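Local coordinates for protein enzyme subtilase SubTY from Bacillus sp. TY145 (Bacillus sp., PDB 5FFN) that probably hydrolyses peptide bonds in proteins as a subtilisin-type serine endopeptidase whose fold carries bound calcium and sodium ions, at residues 9-14 against 18-23; 53-56 against 60-63; 78-83 against 256-261; 101-106 against 125-130. All coordinates share one frame; numbering follows the deposited sequence.

Contact 1: 9-14 against 18-23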
loop_
_atom_site.group_PDB
_atom_site.type_symbol
_atom_site.label_atom_id
_atom_site.label_comp_id
_atom_site.label_asym_id
_atom_site.label_seq_id
_atom_site.Cartn_x
_atom_site.Cartn_y
_atom_site.Cartn_z
ATOM N N TRP A 9 3.787 10.191 12.986
ATOM C CA TRP A 9 5.176 9.756 13.046
ATOM C C TRP A 9 5.797 9.442 11.676
ATOM O O TRP A 9 6.945 9.788 11.426
ATOM C CB TRP A 9 5.333 8.592 13.997
ATOM C CG TRP A 9 5.022 7.236 13.514
ATOM C CD1 TRP A 9 3.842 6.565 13.668
ATOM C CD2 TRP A 9 5.904 6.352 12.823
ATOM N NE1 TRP A 9 3.951 5.307 13.164
ATOM C CE2 TRP A 9 5.202 5.150 12.615
ATOM C CE3 TRP A 9 7.237 6.454 12.364
ATOM C CZ2 TRP A 9 5.775 4.039 11.978
ATOM C CZ3 TRP A 9 7.816 5.314 11.727
ATOM C CH2 TRP A 9 7.084 4.141 11.550
ATOM N N GLY A 10 5.046 8.771 10.818
ATOM C CA GLY A 10 5.576 8.400 9.487
ATOM C C GLY A 10 5.929 9.598 8.620
ATOM O O GLY A 10 6.860 9.553 7.809
ATOM N N ILE A 11 5.143 10.662 8.789
ATOM C CA ILE A 11 5.315 11.882 8.033
ATOM C C ILE A 11 6.555 12.568 8.556
ATOM O O ILE A 11 7.395 12.963 7.763
ATOM C CB ILE A 11 4.080 12.801 8.101
ATOM C CG1 ILE A 11 2.816 12.052 7.644
ATOM C CG2 ILE A 11 4.298 14.057 7.268
ATOM C CD1 ILE A 11 2.827 11.610 6.145
ATOM N N LYS A 12 6.660 12.732 9.881
ATOM C CA LYS A 12 7.882 13.290 10.490
ATOM C C LYS A 12 9.106 12.459 10.107
ATOM O O LYS A 12 10.170 12.996 9.776
ATOM C CB LYS A 12 7.774 13.281 11.997
ATOM C CG LYS A 12 6.765 14.307 12.595
ATOM C CD LYS A 12 6.736 14.080 14.133
ATOM C CE LYS A 12 6.128 15.241 14.882
ATOM N NZ LYS A 12 4.634 15.210 15.046
ATOM N N SER A 13 8.940 11.143 10.126
ATOM C CA SER A 13 10.047 10.241 9.834
ATOM C C SER A 13 10.527 10.376 8.372
ATOM O O SER A 13 11.731 10.498 8.096
ATOM C CB SER A 13 9.648 8.794 10.140
ATOM O OG SER A 13 10.715 7.904 9.797
ATOM N N ILE A 14 9.603 10.334 7.429
ATOM C CA ILE A 14 10.016 10.371 6.012
ATOM C C ILE A 14 10.567 11.744 5.620
ATOM O O ILE A 14 11.373 11.854 4.699
ATOM C CB ILE A 14 8.881 9.869 5.074
ATOM C CG1 ILE A 14 9.456 9.353 3.744
ATOM C CG2 ILE A 14 7.815 10.875 4.874
ATOM C CD1 ILE A 14 8.435 8.698 2.844
ATOM N N GLN A 18 11.670 15.959 13.010
ATOM C CA GLN A 18 10.720 15.716 14.088
ATOM C C GLN A 18 9.994 16.989 14.487
ATOM O O GLN A 18 8.974 16.948 15.173
ATOM C CB GLN A 18 11.430 15.080 15.273
ATOM C CG GLN A 18 11.934 13.685 14.995
ATOM C CD GLN A 18 10.823 12.786 14.484
ATOM O OE1 GLN A 18 10.902 12.247 13.376
ATOM N NE2 GLN A 18 9.761 12.663 15.270
ATOM N N SER A 19 10.454 18.107 13.963
ATOM C CA SER A 19 9.888 19.395 14.320
ATOM C C SER A 19 8.781 19.880 13.369
ATOM O O SER A 19 8.066 20.827 13.711
ATOM C CB SER A 19 11.003 20.421 14.382
ATOM O OG SER A 19 11.285 20.964 13.099
ATOM N N ILE A 20 8.606 19.267 12.193
ATOM C CA ILE A 20 7.601 19.798 11.253
ATOM C C ILE A 20 6.167 19.768 11.807
ATOM O O ILE A 20 5.773 18.837 12.514
ATOM C CB ILE A 20 7.574 19.056 9.893
ATOM C CG1 ILE A 20 7.410 17.548 10.085
ATOM C CG2 ILE A 20 8.804 19.386 9.034
ATOM C CD1 ILE A 20 6.854 16.894 8.829
ATOM N N THR A 21 5.397 20.763 11.420
ATOM C CA THR A 21 3.979 20.869 11.770
ATOM C C THR A 21 3.124 20.939 10.501
ATOM O O THR A 21 1.886 20.972 10.571
ATOM C CB THR A 21 3.729 22.153 12.598
ATOM O OG1 THR A 21 4.163 23.284 11.845
ATOM C CG2 THR A 21 4.511 22.118 13.878
ATOM N N LYS A 22 3.782 20.995 9.343
ATOM C CA LYS A 22 3.103 20.903 8.064
ATOM C C LYS A 22 4.042 20.411 6.968
ATOM O O LYS A 22 5.270 20.396 7.124
ATOM C CB LYS A 22 2.469 22.235 7.648
ATOM C CG LYS A 22 3.417 23.368 7.369
ATOM C CD LYS A 22 2.691 24.529 6.619
ATOM C CE LYS A 22 2.523 24.251 5.133
ATOM N NZ LYS A 22 2.083 25.470 4.392
ATOM N N THR A 23 3.452 20.014 5.852
ATOM C CA THR A 23 4.202 19.527 4.706
ATOM C C THR A 23 3.875 20.380 3.508
ATOM O O THR A 23 2.921 21.152 3.546
ATOM C CB THR A 23 3.854 18.056 4.405
ATOM O OG1 THR A 23 2.445 17.957 4.142
ATOM C CG2 THR A 23 4.268 17.153 5.555
HETATM O O HOH W 1 8.714 10.105 13.789
#

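Contact 2: 53-56 against 60-63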
loop_
_atom_site.group_PDB
_atom_site.type_symbol
_atom_site.label_atom_id
_atom_site.label_comp_id
_atom_site.label_asym_id
_atom_site.label_seq_id
_atom_site.Cartn_x
_atom_site.Cartn_y
_atom_site.Cartn_z
ATOM N N LYS A 53 -13.867 7.672 -9.823
ATOM C CA LYS A 53 -14.451 6.642 -10.670
ATOM C C LYS A 53 -14.587 5.311 -9.919
ATOM O O LYS A 53 -13.817 5.036 -8.996
ATOM C CB LYS A 53 -13.614 6.430 -11.939
ATOM C CG LYS A 53 -13.493 7.663 -12.804
ATOM C CD LYS A 53 -12.671 7.466 -14.043
ATOM C CE LYS A 53 -12.791 8.690 -14.958
ATOM N NZ LYS A 53 -11.740 8.800 -15.925
ATOM N N ASP A 54 -15.592 4.515 -10.314
ATOM C CA ASP A 54 -15.928 3.285 -9.604
ATOM C C ASP A 54 -15.977 2.131 -10.595
ATOM O O ASP A 54 -16.748 2.161 -11.575
ATOM C CB ASP A 54 -17.273 3.458 -8.869
ATOM C CG ASP A 54 -17.611 2.317 -7.914
ATOM O OD1 ASP A 54 -16.944 1.236 -7.892
ATOM O OD2 ASP A 54 -18.580 2.514 -7.161
ATOM N N PHE A 55 -15.133 1.118 -10.334
ATOM C CA PHE A 55 -14.990 -0.053 -11.181
ATOM C C PHE A 55 -15.669 -1.286 -10.601
ATOM O O PHE A 55 -15.556 -2.381 -11.174
ATOM C CB PHE A 55 -13.499 -0.338 -11.406
ATOM C CG PHE A 55 -12.804 0.746 -12.198
ATOM C CD1 PHE A 55 -12.412 1.918 -11.581
ATOM C CD2 PHE A 55 -12.569 0.612 -13.531
ATOM C CE1 PHE A 55 -11.768 2.937 -12.319
ATOM C CE2 PHE A 55 -11.951 1.624 -14.266
ATOM C CZ PHE A 55 -11.555 2.793 -13.632
ATOM N N THR A 56 -16.393 -1.111 -9.509
ATOM C CA THR A 56 -16.962 -2.231 -8.764
ATOM C C THR A 56 -18.469 -2.480 -9.015
ATOM O O THR A 56 -19.035 -3.408 -8.447
ATOM C CB THR A 56 -16.722 -2.096 -7.251
ATOM O OG1 THR A 56 -17.527 -1.052 -6.699
ATOM C CG2 THR A 56 -15.198 -1.824 -6.902
ATOM N N PRO A 60 -19.368 -1.402 -15.650
ATOM C CA PRO A 60 -17.913 -1.532 -15.458
ATOM C C PRO A 60 -17.129 -0.227 -15.182
ATOM O O PRO A 60 -15.951 -0.290 -14.776
ATOM C CB PRO A 60 -17.424 -2.152 -16.783
ATOM C CG PRO A 60 -18.633 -2.580 -17.513
ATOM C CD PRO A 60 -19.764 -1.731 -17.032
ATOM N N LEU A 61 -17.752 0.928 -15.425
ATOM C CA LEU A 61 -17.176 2.198 -14.995
ATOM C C LEU A 61 -18.297 3.190 -14.702
ATOM O O LEU A 61 -19.121 3.511 -15.567
ATOM C CB LEU A 61 -16.190 2.740 -16.040
ATOM C CG LEU A 61 -15.168 3.806 -15.582
ATOM C CD1 LEU A 61 -14.148 4.059 -16.682
ATOM C CD2 LEU A 61 -15.827 5.080 -15.216
ATOM N N VAL A 62 -18.353 3.620 -13.458
ATOM C CA VAL A 62 -19.249 4.661 -13.050
ATOM C C VAL A 62 -18.391 5.890 -12.738
ATOM O O VAL A 62 -17.671 5.930 -11.761
ATOM C CB VAL A 62 -20.069 4.222 -11.876
ATOM C CG1 VAL A 62 -20.940 5.365 -11.362
ATOM C CG2 VAL A 62 -20.883 2.955 -12.285
ATOM N N ASP A 63 -18.471 6.877 -13.618
ATOM C CA ASP A 63 -17.714 8.099 -13.467
ATOM C C ASP A 63 -18.468 9.039 -12.540
ATOM O O ASP A 63 -19.676 9.228 -12.659
ATOM C CB ASP A 63 -17.453 8.693 -14.856
ATOM C CG ASP A 63 -16.388 9.757 -14.847
ATOM O OD1 ASP A 63 -16.053 10.234 -13.761
ATOM O OD2 ASP A 63 -15.958 10.162 -15.942
HETATM O O HOH W 2 -14.474 -2.697 -14.067
#

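Contact 3: 78-83 against 256-261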
loop_
_atom_site.group_PDB
_atom_site.type_symbol
_atom_site.label_atom_id
_atom_site.label_comp_id
_atom_site.label_asym_id
_atom_site.label_seq_id
_atom_site.Cartn_x
_atom_site.Cartn_y
_atom_site.Cartn_z
ATOM N N GLY A 78 -5.038 9.980 2.462
ATOM C CA GLY A 78 -4.591 11.023 3.398
ATOM C C GLY A 78 -3.075 10.982 3.618
ATOM O O GLY A 78 -2.396 12.021 3.700
ATOM N N THR A 79 -2.529 9.773 3.635
ATOM C CA THR A 79 -1.078 9.620 3.847
ATOM C C THR A 79 -0.375 10.190 2.639
ATOM O O THR A 79 0.654 10.871 2.774
ATOM C CB THR A 79 -0.717 8.133 4.152
ATOM O OG1 THR A 79 -1.277 7.705 5.420
ATOM C CG2 THR A 79 0.801 7.938 4.198
ATOM N N VAL A 80 -0.947 9.973 1.439
ATOM C CA VAL A 80 -0.360 10.517 0.235
ATOM C C VAL A 80 -0.370 12.057 0.260
ATOM O O VAL A 80 0.652 12.732 -0.033
ATOM C CB VAL A 80 -1.088 10.050 -1.034
ATOM C CG1 VAL A 80 -0.510 10.686 -2.275
ATOM C CG2 VAL A 80 -1.008 8.538 -1.207
ATOM N N LEU A 81 -1.546 12.611 0.536
ATOM C CA LEU A 81 -1.752 13.997 0.155
ATOM C C LEU A 81 -2.708 14.835 1.006
ATOM O O LEU A 81 -3.118 15.887 0.521
ATOM C CB LEU A 81 -2.073 14.104 -1.341
ATOM C CG LEU A 81 -3.146 13.164 -1.933
ATOM C CD1 LEU A 81 -4.533 13.408 -1.319
ATOM C CD2 LEU A 81 -3.220 13.319 -3.425
ATOM N N ALA A 82 -3.031 14.417 2.226
ATOM C CA ALA A 82 -3.879 15.296 3.078
ATOM C C ALA A 82 -3.138 16.639 3.248
ATOM O O ALA A 82 -1.884 16.695 3.373
ATOM C CB ALA A 82 -4.171 14.681 4.406
ATOM N N HIS A 83 -3.919 17.723 3.258
ATOM C CA HIS A 83 -3.343 19.063 3.148
ATOM C C HIS A 83 -3.673 20.010 4.333
ATOM O O HIS A 83 -3.486 21.206 4.206
ATOM C CB HIS A 83 -3.733 19.679 1.797
ATOM C CG HIS A 83 -5.209 19.710 1.544
ATOM N ND1 HIS A 83 -6.111 20.115 2.503
ATOM C CD2 HIS A 83 -5.936 19.389 0.451
ATOM C CE1 HIS A 83 -7.331 20.051 2.005
ATOM N NE2 HIS A 83 -7.257 19.598 0.770
ATOM N N HIS A 256 3.204 6.314 1.744
ATOM C CA HIS A 256 4.344 7.170 2.113
ATOM C C HIS A 256 5.245 7.268 0.904
ATOM O O HIS A 256 5.739 8.339 0.567
ATOM C CB HIS A 256 5.123 6.646 3.323
ATOM C CG HIS A 256 4.429 6.892 4.657
ATOM N ND1 HIS A 256 3.484 6.029 5.183
ATOM C CD2 HIS A 256 4.536 7.918 5.541
ATOM C CE1 HIS A 256 3.085 6.491 6.364
ATOM N NE2 HIS A 256 3.692 7.645 6.594
ATOM N N VAL A 257 5.423 6.137 0.230
ATOM C CA VAL A 257 6.280 6.079 -0.931
ATOM C C VAL A 257 5.623 6.738 -2.158
ATOM O O VAL A 257 6.278 7.470 -2.882
ATOM C CB VAL A 257 6.724 4.623 -1.233
ATOM C CG1 VAL A 257 7.553 4.574 -2.564
ATOM C CG2 VAL A 257 7.508 4.063 -0.066
ATOM N N ALA A 258 4.343 6.478 -2.399
ATOM C CA ALA A 258 3.630 7.131 -3.496
ATOM C C ALA A 258 3.672 8.633 -3.317
ATOM O O ALA A 258 3.913 9.380 -4.276
ATOM C CB ALA A 258 2.212 6.641 -3.561
ATOM N N GLY A 259 3.462 9.071 -2.074
ATOM C CA GLY A 259 3.500 10.488 -1.771
ATOM C C GLY A 259 4.889 11.089 -1.986
ATOM O O GLY A 259 5.018 12.186 -2.550
ATOM N N LEU A 260 5.904 10.407 -1.480
ATOM C CA LEU A 260 7.288 10.833 -1.659
ATOM C C LEU A 260 7.612 10.913 -3.148
ATOM O O LEU A 260 8.183 11.916 -3.608
ATOM C CB LEU A 260 8.256 9.910 -0.963
ATOM C CG LEU A 260 9.737 10.315 -1.104
ATOM C CD1 LEU A 260 9.977 11.658 -0.475
ATOM C CD2 LEU A 260 10.678 9.241 -0.526
ATOM N N ALA A 261 7.209 9.878 -3.900
ATOM C CA ALA A 261 7.351 9.897 -5.358
ATOM C C ALA A 261 6.749 11.181 -5.998
ATOM O O ALA A 261 7.381 11.835 -6.843
ATOM C CB ALA A 261 6.716 8.644 -5.981
#

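Contact 4: 101-106 against 125-130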
loop_
_atom_site.group_PDB
_atom_site.type_symbol
_atom_site.label_atom_id
_atom_site.label_comp_id
_atom_site.label_asym_id
_atom_site.label_seq_id
_atom_site.Cartn_x
_atom_site.Cartn_y
_atom_site.Cartn_z
ATOM N N TRP A 101 -6.563 10.984 -8.027
ATOM C CA TRP A 101 -7.510 10.244 -8.847
ATOM C C TRP A 101 -8.013 9.085 -7.957
ATOM O O TRP A 101 -7.280 8.108 -7.688
ATOM C CB TRP A 101 -6.909 9.741 -10.140
ATOM C CG TRP A 101 -6.439 10.764 -11.208
ATOM C CD1 TRP A 101 -6.507 12.126 -11.131
ATOM C CD2 TRP A 101 -5.909 10.462 -12.494
ATOM N NE1 TRP A 101 -6.046 12.694 -12.291
ATOM C CE2 TRP A 101 -5.677 11.699 -13.154
ATOM C CE3 TRP A 101 -5.605 9.263 -13.178
ATOM C CZ2 TRP A 101 -5.128 11.773 -14.413
ATOM C CZ3 TRP A 101 -5.072 9.349 -14.444
ATOM C CH2 TRP A 101 -4.858 10.612 -15.067
ATOM N N ALA A 102 -9.259 9.187 -7.504
ATOM C CA ALA A 102 -9.816 8.229 -6.551
ATOM C C ALA A 102 -10.562 7.161 -7.342
ATOM O O ALA A 102 -11.650 7.413 -7.834
ATOM C CB ALA A 102 -10.722 8.907 -5.540
ATOM N N TYR A 103 -9.944 5.982 -7.500
ATOM C CA TYR A 103 -10.538 4.894 -8.288
ATOM C C TYR A 103 -10.946 3.774 -7.357
ATOM O O TYR A 103 -10.104 3.169 -6.698
ATOM C CB TYR A 103 -9.554 4.363 -9.305
ATOM C CG TYR A 103 -9.332 5.186 -10.547
ATOM C CD1 TYR A 103 -9.687 6.545 -10.639
ATOM C CD2 TYR A 103 -8.699 4.609 -11.649
ATOM C CE1 TYR A 103 -9.429 7.277 -11.801
ATOM C CE2 TYR A 103 -8.465 5.327 -12.810
ATOM C CZ TYR A 103 -8.830 6.690 -12.867
ATOM O OH TYR A 103 -8.551 7.371 -14.048
ATOM N N LYS A 104 -12.245 3.511 -7.270
ATOM C CA LYS A 104 -12.744 2.452 -6.369
ATOM C C LYS A 104 -12.700 1.113 -7.099
ATOM O O LYS A 104 -13.362 0.933 -8.128
ATOM C CB LYS A 104 -14.165 2.743 -5.868
ATOM C CG LYS A 104 -14.703 1.697 -4.944
ATOM C CD LYS A 104 -16.061 2.069 -4.362
ATOM C CE LYS A 104 -16.494 1.144 -3.263
ATOM N NZ LYS A 104 -17.851 1.535 -2.722
ATOM N N VAL A 105 -11.875 0.200 -6.586
ATOM C CA VAL A 105 -11.652 -1.133 -7.179
ATOM C C VAL A 105 -11.902 -2.267 -6.174
ATOM O O VAL A 105 -11.880 -3.436 -6.540
ATOM C CB VAL A 105 -10.194 -1.280 -7.733
ATOM C CG1 VAL A 105 -9.919 -0.173 -8.706
ATOM C CG2 VAL A 105 -9.192 -1.299 -6.607
ATOM N N LEU A 106 -12.033 -1.912 -4.898
ATOM C CA LEU A 106 -12.384 -2.853 -3.849
ATOM C C LEU A 106 -13.733 -2.446 -3.282
ATOM O O LEU A 106 -14.063 -1.259 -3.222
ATOM C CB LEU A 106 -11.369 -2.819 -2.717
ATOM C CG LEU A 106 -9.925 -3.162 -3.090
ATOM C CD1 LEU A 106 -9.093 -2.987 -1.840
ATOM C CD2 LEU A 106 -9.855 -4.591 -3.632
ATOM N N ALA A 125 -3.600 4.398 -17.044
ATOM C CA ALA A 125 -2.594 4.518 -18.110
ATOM C C ALA A 125 -3.168 5.254 -19.322
ATOM O O ALA A 125 -2.537 6.174 -19.857
ATOM C CB ALA A 125 -2.077 3.166 -18.508
ATOM N N ASP A 126 -4.407 4.904 -19.676
ATOM C CA ASP A 126 -5.089 5.548 -20.802
ATOM C C ASP A 126 -5.359 7.016 -20.508
ATOM O O ASP A 126 -5.120 7.867 -21.363
ATOM C CB ASP A 126 -6.365 4.799 -21.139
ATOM C CG ASP A 126 -6.101 3.468 -21.829
ATOM O OD1 ASP A 126 -5.006 3.223 -22.342
ATOM O OD2 ASP A 126 -7.015 2.635 -21.878
ATOM N N GLU A 127 -5.801 7.311 -19.291
ATOM C CA GLU A 127 -6.042 8.688 -18.861
ATOM C C GLU A 127 -4.741 9.482 -18.850
ATOM O O GLU A 127 -4.714 10.653 -19.264
ATOM C CB GLU A 127 -6.694 8.741 -17.485
ATOM C CG GLU A 127 -8.134 8.265 -17.477
ATOM C CD GLU A 127 -9.065 9.246 -18.166
ATOM O OE1 GLU A 127 -9.194 10.389 -17.715
ATOM O OE2 GLU A 127 -9.628 8.853 -19.189
ATOM N N ALA A 128 -3.675 8.849 -18.364
ATOM C CA ALA A 128 -2.353 9.485 -18.327
ATOM C C ALA A 128 -1.848 9.842 -19.718
ATOM O O ALA A 128 -1.389 10.969 -19.960
ATOM C CB ALA A 128 -1.315 8.576 -17.555
ATOM N N SER A 129 -1.943 8.899 -20.640
ATOM C CA SER A 129 -1.504 9.159 -21.990
ATOM C C SER A 129 -2.361 10.239 -22.639
ATOM O O SER A 129 -1.831 11.087 -23.355
ATOM C CB SER A 129 -1.542 7.892 -22.829
ATOM O OG SER A 129 -2.745 7.175 -22.643
ATOM N N ARG A 130 -3.664 10.213 -22.407
ATOM C CA ARG A 130 -4.563 11.172 -23.079
ATOM C C ARG A 130 -4.287 12.586 -22.589
ATOM O O ARG A 130 -4.120 13.516 -23.395
ATOM C CB ARG A 130 -6.029 10.829 -22.846
ATOM C CG ARG A 130 -6.953 11.683 -23.727
ATOM C CD ARG A 130 -8.381 11.368 -23.479
ATOM N NE ARG A 130 -8.793 12.028 -22.249
ATOM C CZ ARG A 130 -9.017 11.416 -21.116
ATOM N NH1 ARG A 130 -8.893 10.086 -21.055
ATOM N NH2 ARG A 130 -9.382 12.142 -20.049
#

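Contact 1: 9-14 against 18-23
Lys12 and Gln18 cross at nearly a right angle where the chain leaves helix 9-15, a helix followed by a loop that folds back against it, at the N-terminal end of this subtilase chain. It shows how a long side chain can serve as two things at once. The methylene run of Lys12 faces the loop: CE comes within 3.3 Å of the backbone O of Gln18, CD lies 3.5 Å from Gln18 NE2, and CB meets the other amide corner, OE1, at 3.6 Å. A bend at the last torsion (chi4 87°) then turns NZ back to the carbonyl of Thr7. With an alanine here, the Gln18 amide would probably lose the hydrocarbon it lies across and be freer to turn, and Thr7 O would be left without this ammonium donor. Beside it the contact is apolar. Ile20 holds CG1 between its backbone N and carbonyl carbon (chi1 54°) and, with chi2 extended, CD1 reaches the helix, 4.1 Å from Ile11 CG2, while the two side chains cross steeply. Ile11 CG2 also meets Thr23 CG2 at 3.5 Å; the Thr23 hydroxyl is bonded instead to Gly93 O. A water bridges helix and loop, donating to Trp9 O at 3.0 Å and to Gln18 OE1 at 3.1 Å.

Contact 2: 53-56 against 60-63
Asp54 and Val62 form the hydrogen-bonded pair of a small antiparallel beta hairpin, strand 49-54 with strand 62-63, at one edge of the subtilase sheet. The backbone bonds are two: Val62 N to Asp54 O, 2.9 Å and almost straight at 170°, with the donor in the carbonyl plane, and Asp54 N to Val62 O, more bent at 144°. CA-H...O contacts flank them, Leu61 CA lying 3.4 Å from Asp54 O. Among apolar contacts, Leu61 divides its two methyls: CD1 comes obliquely to the Phe55 ring, 4.1 Å from CE2, and CD2 meets the methylenes of Lys53. Phe55 and Leu61 run side by side in the same direction, and beyond them Phe55 packs on Tyr103 and Ala120. Charge plays a lesser part. The extended Lys53 chain brings CE to 3.6 Å from Asp63 OD2, yet NZ is too far from that carboxylate for a salt bridge and is bonded to His123 and Gln51. Where the strand gives way to the turn, an Asx turn fixes the backbone: Asp54 OD1 takes Thr56 N at 2.9 Å from above the carboxylate plane and, through its syn lone pair, the Thr56 hydroxyl OG1 at 2.6 Å.

Contact 3: 78-83 against 256-261
Thr79 sets a single methyl over the ring of His256, and the histidine is the side chain to trace. Its CB leaves helix 250-267 on the side turned from helix 72-81, but the ring swings back, standing upright on the bond that carries it (chi2 86°). CG is 3.8 Å from Thr79 CG2. The methyl sits above one face, 3.5 Å from the centroid and 15° off the ring normal, a CH-pi contact. It is displaced toward ND1, at 3.4 Å, and CE1, at 3.5 Å, while CD2 lies farthest from Thr79 CG2, at 4.0 Å. ND1 is itself held by a hydrogen bond to Met252 O, one turn earlier in the helix, which fixes the ring's rotation. At the tip, NE2 reaches helix 9-15 and packs on Gly10 CA. Helices 72-81 and 250-267 both lie in the core of the subtilisin-like fold, and each carries in its first turn a residue of the presumed Ser-His-Asp triad, His72 and Ser251. Further along, a side chain meets bare backbone: Val80 CG1 lies 4.0 Å from Gly259 CA. A beta carbon on Gly259 would stand only 3.1 Å from Val80 O, a tight fit that the glycine avoids.

Contact 4: 101-106 against 125-130
Trp101 and Tyr103, two residues apart on strand 99-104 and so on the same side of the sheet, both reach across to Glu127 on helix 114-131. The two backbones stay well separated, the axes of 101-104 and 125-130 coming no nearer than 12.5 Å, and large side chains fill the distance. In Trp101, CA lies in the indole plane on the CD1 side (chi2 0°), a conformation that throws the six-membered ring forward, so that CZ3 and CH2 lead. CZ3 is 3.5 Å from Glu127 CB, and CH2 touches the backbone of the next residue, with Ala128 N in the ring plane at the edge, 3.9 Å away. Replaced by an alanine, the indole would probably leave a gap between sheet and helix, with Glu127 CB deprived of its aromatic neighbour. Tyr103 extends less far: its OH stops 3.6 Å from Glu127 CG and is hydrogen-bonded to Gln51 OE1. Glu127 bends at chi2 (-71°), which turns its carboxylate away from the two aromatic side chains toward Arg130 in the following turn. There OE1 accepts from Arg130 NH2 at 2.9 Å within a salt bridge, and it also takes Gln51 NE2, so the buried acid is gripped from both helix and sheet. The helix runs almost antiparallel to the strand (155°), as expected of the return limb of the beta-alpha-beta crossover from strand 99-104 to strand 134-142. Val124, one turn back, packs on both aromatic rings, while strands 29-35 and 49-54 flank strand 99-104 within the sheet.

Overall arrangement
From the N terminus, contact 1 closes a short turn of three residues after the first helix, and contact 2 likewise closes a hairpin turn; the two lie in series on opposite sides of the chain's centre, their own centres 35 Å apart. Contact 3 is the long-range closure, bringing together segments with 172 residues between them, and within that span lies contact 4, which joins a sheet strand to the helix after it. The neighbours pair up. Contact 1 touches contact 3 through Ile14 against Leu260, fastening the N-terminal helix to the core. Contacts 2 and 4 share adjacent strands, so the hairpin continues the sheet on which helix 114-131 rests.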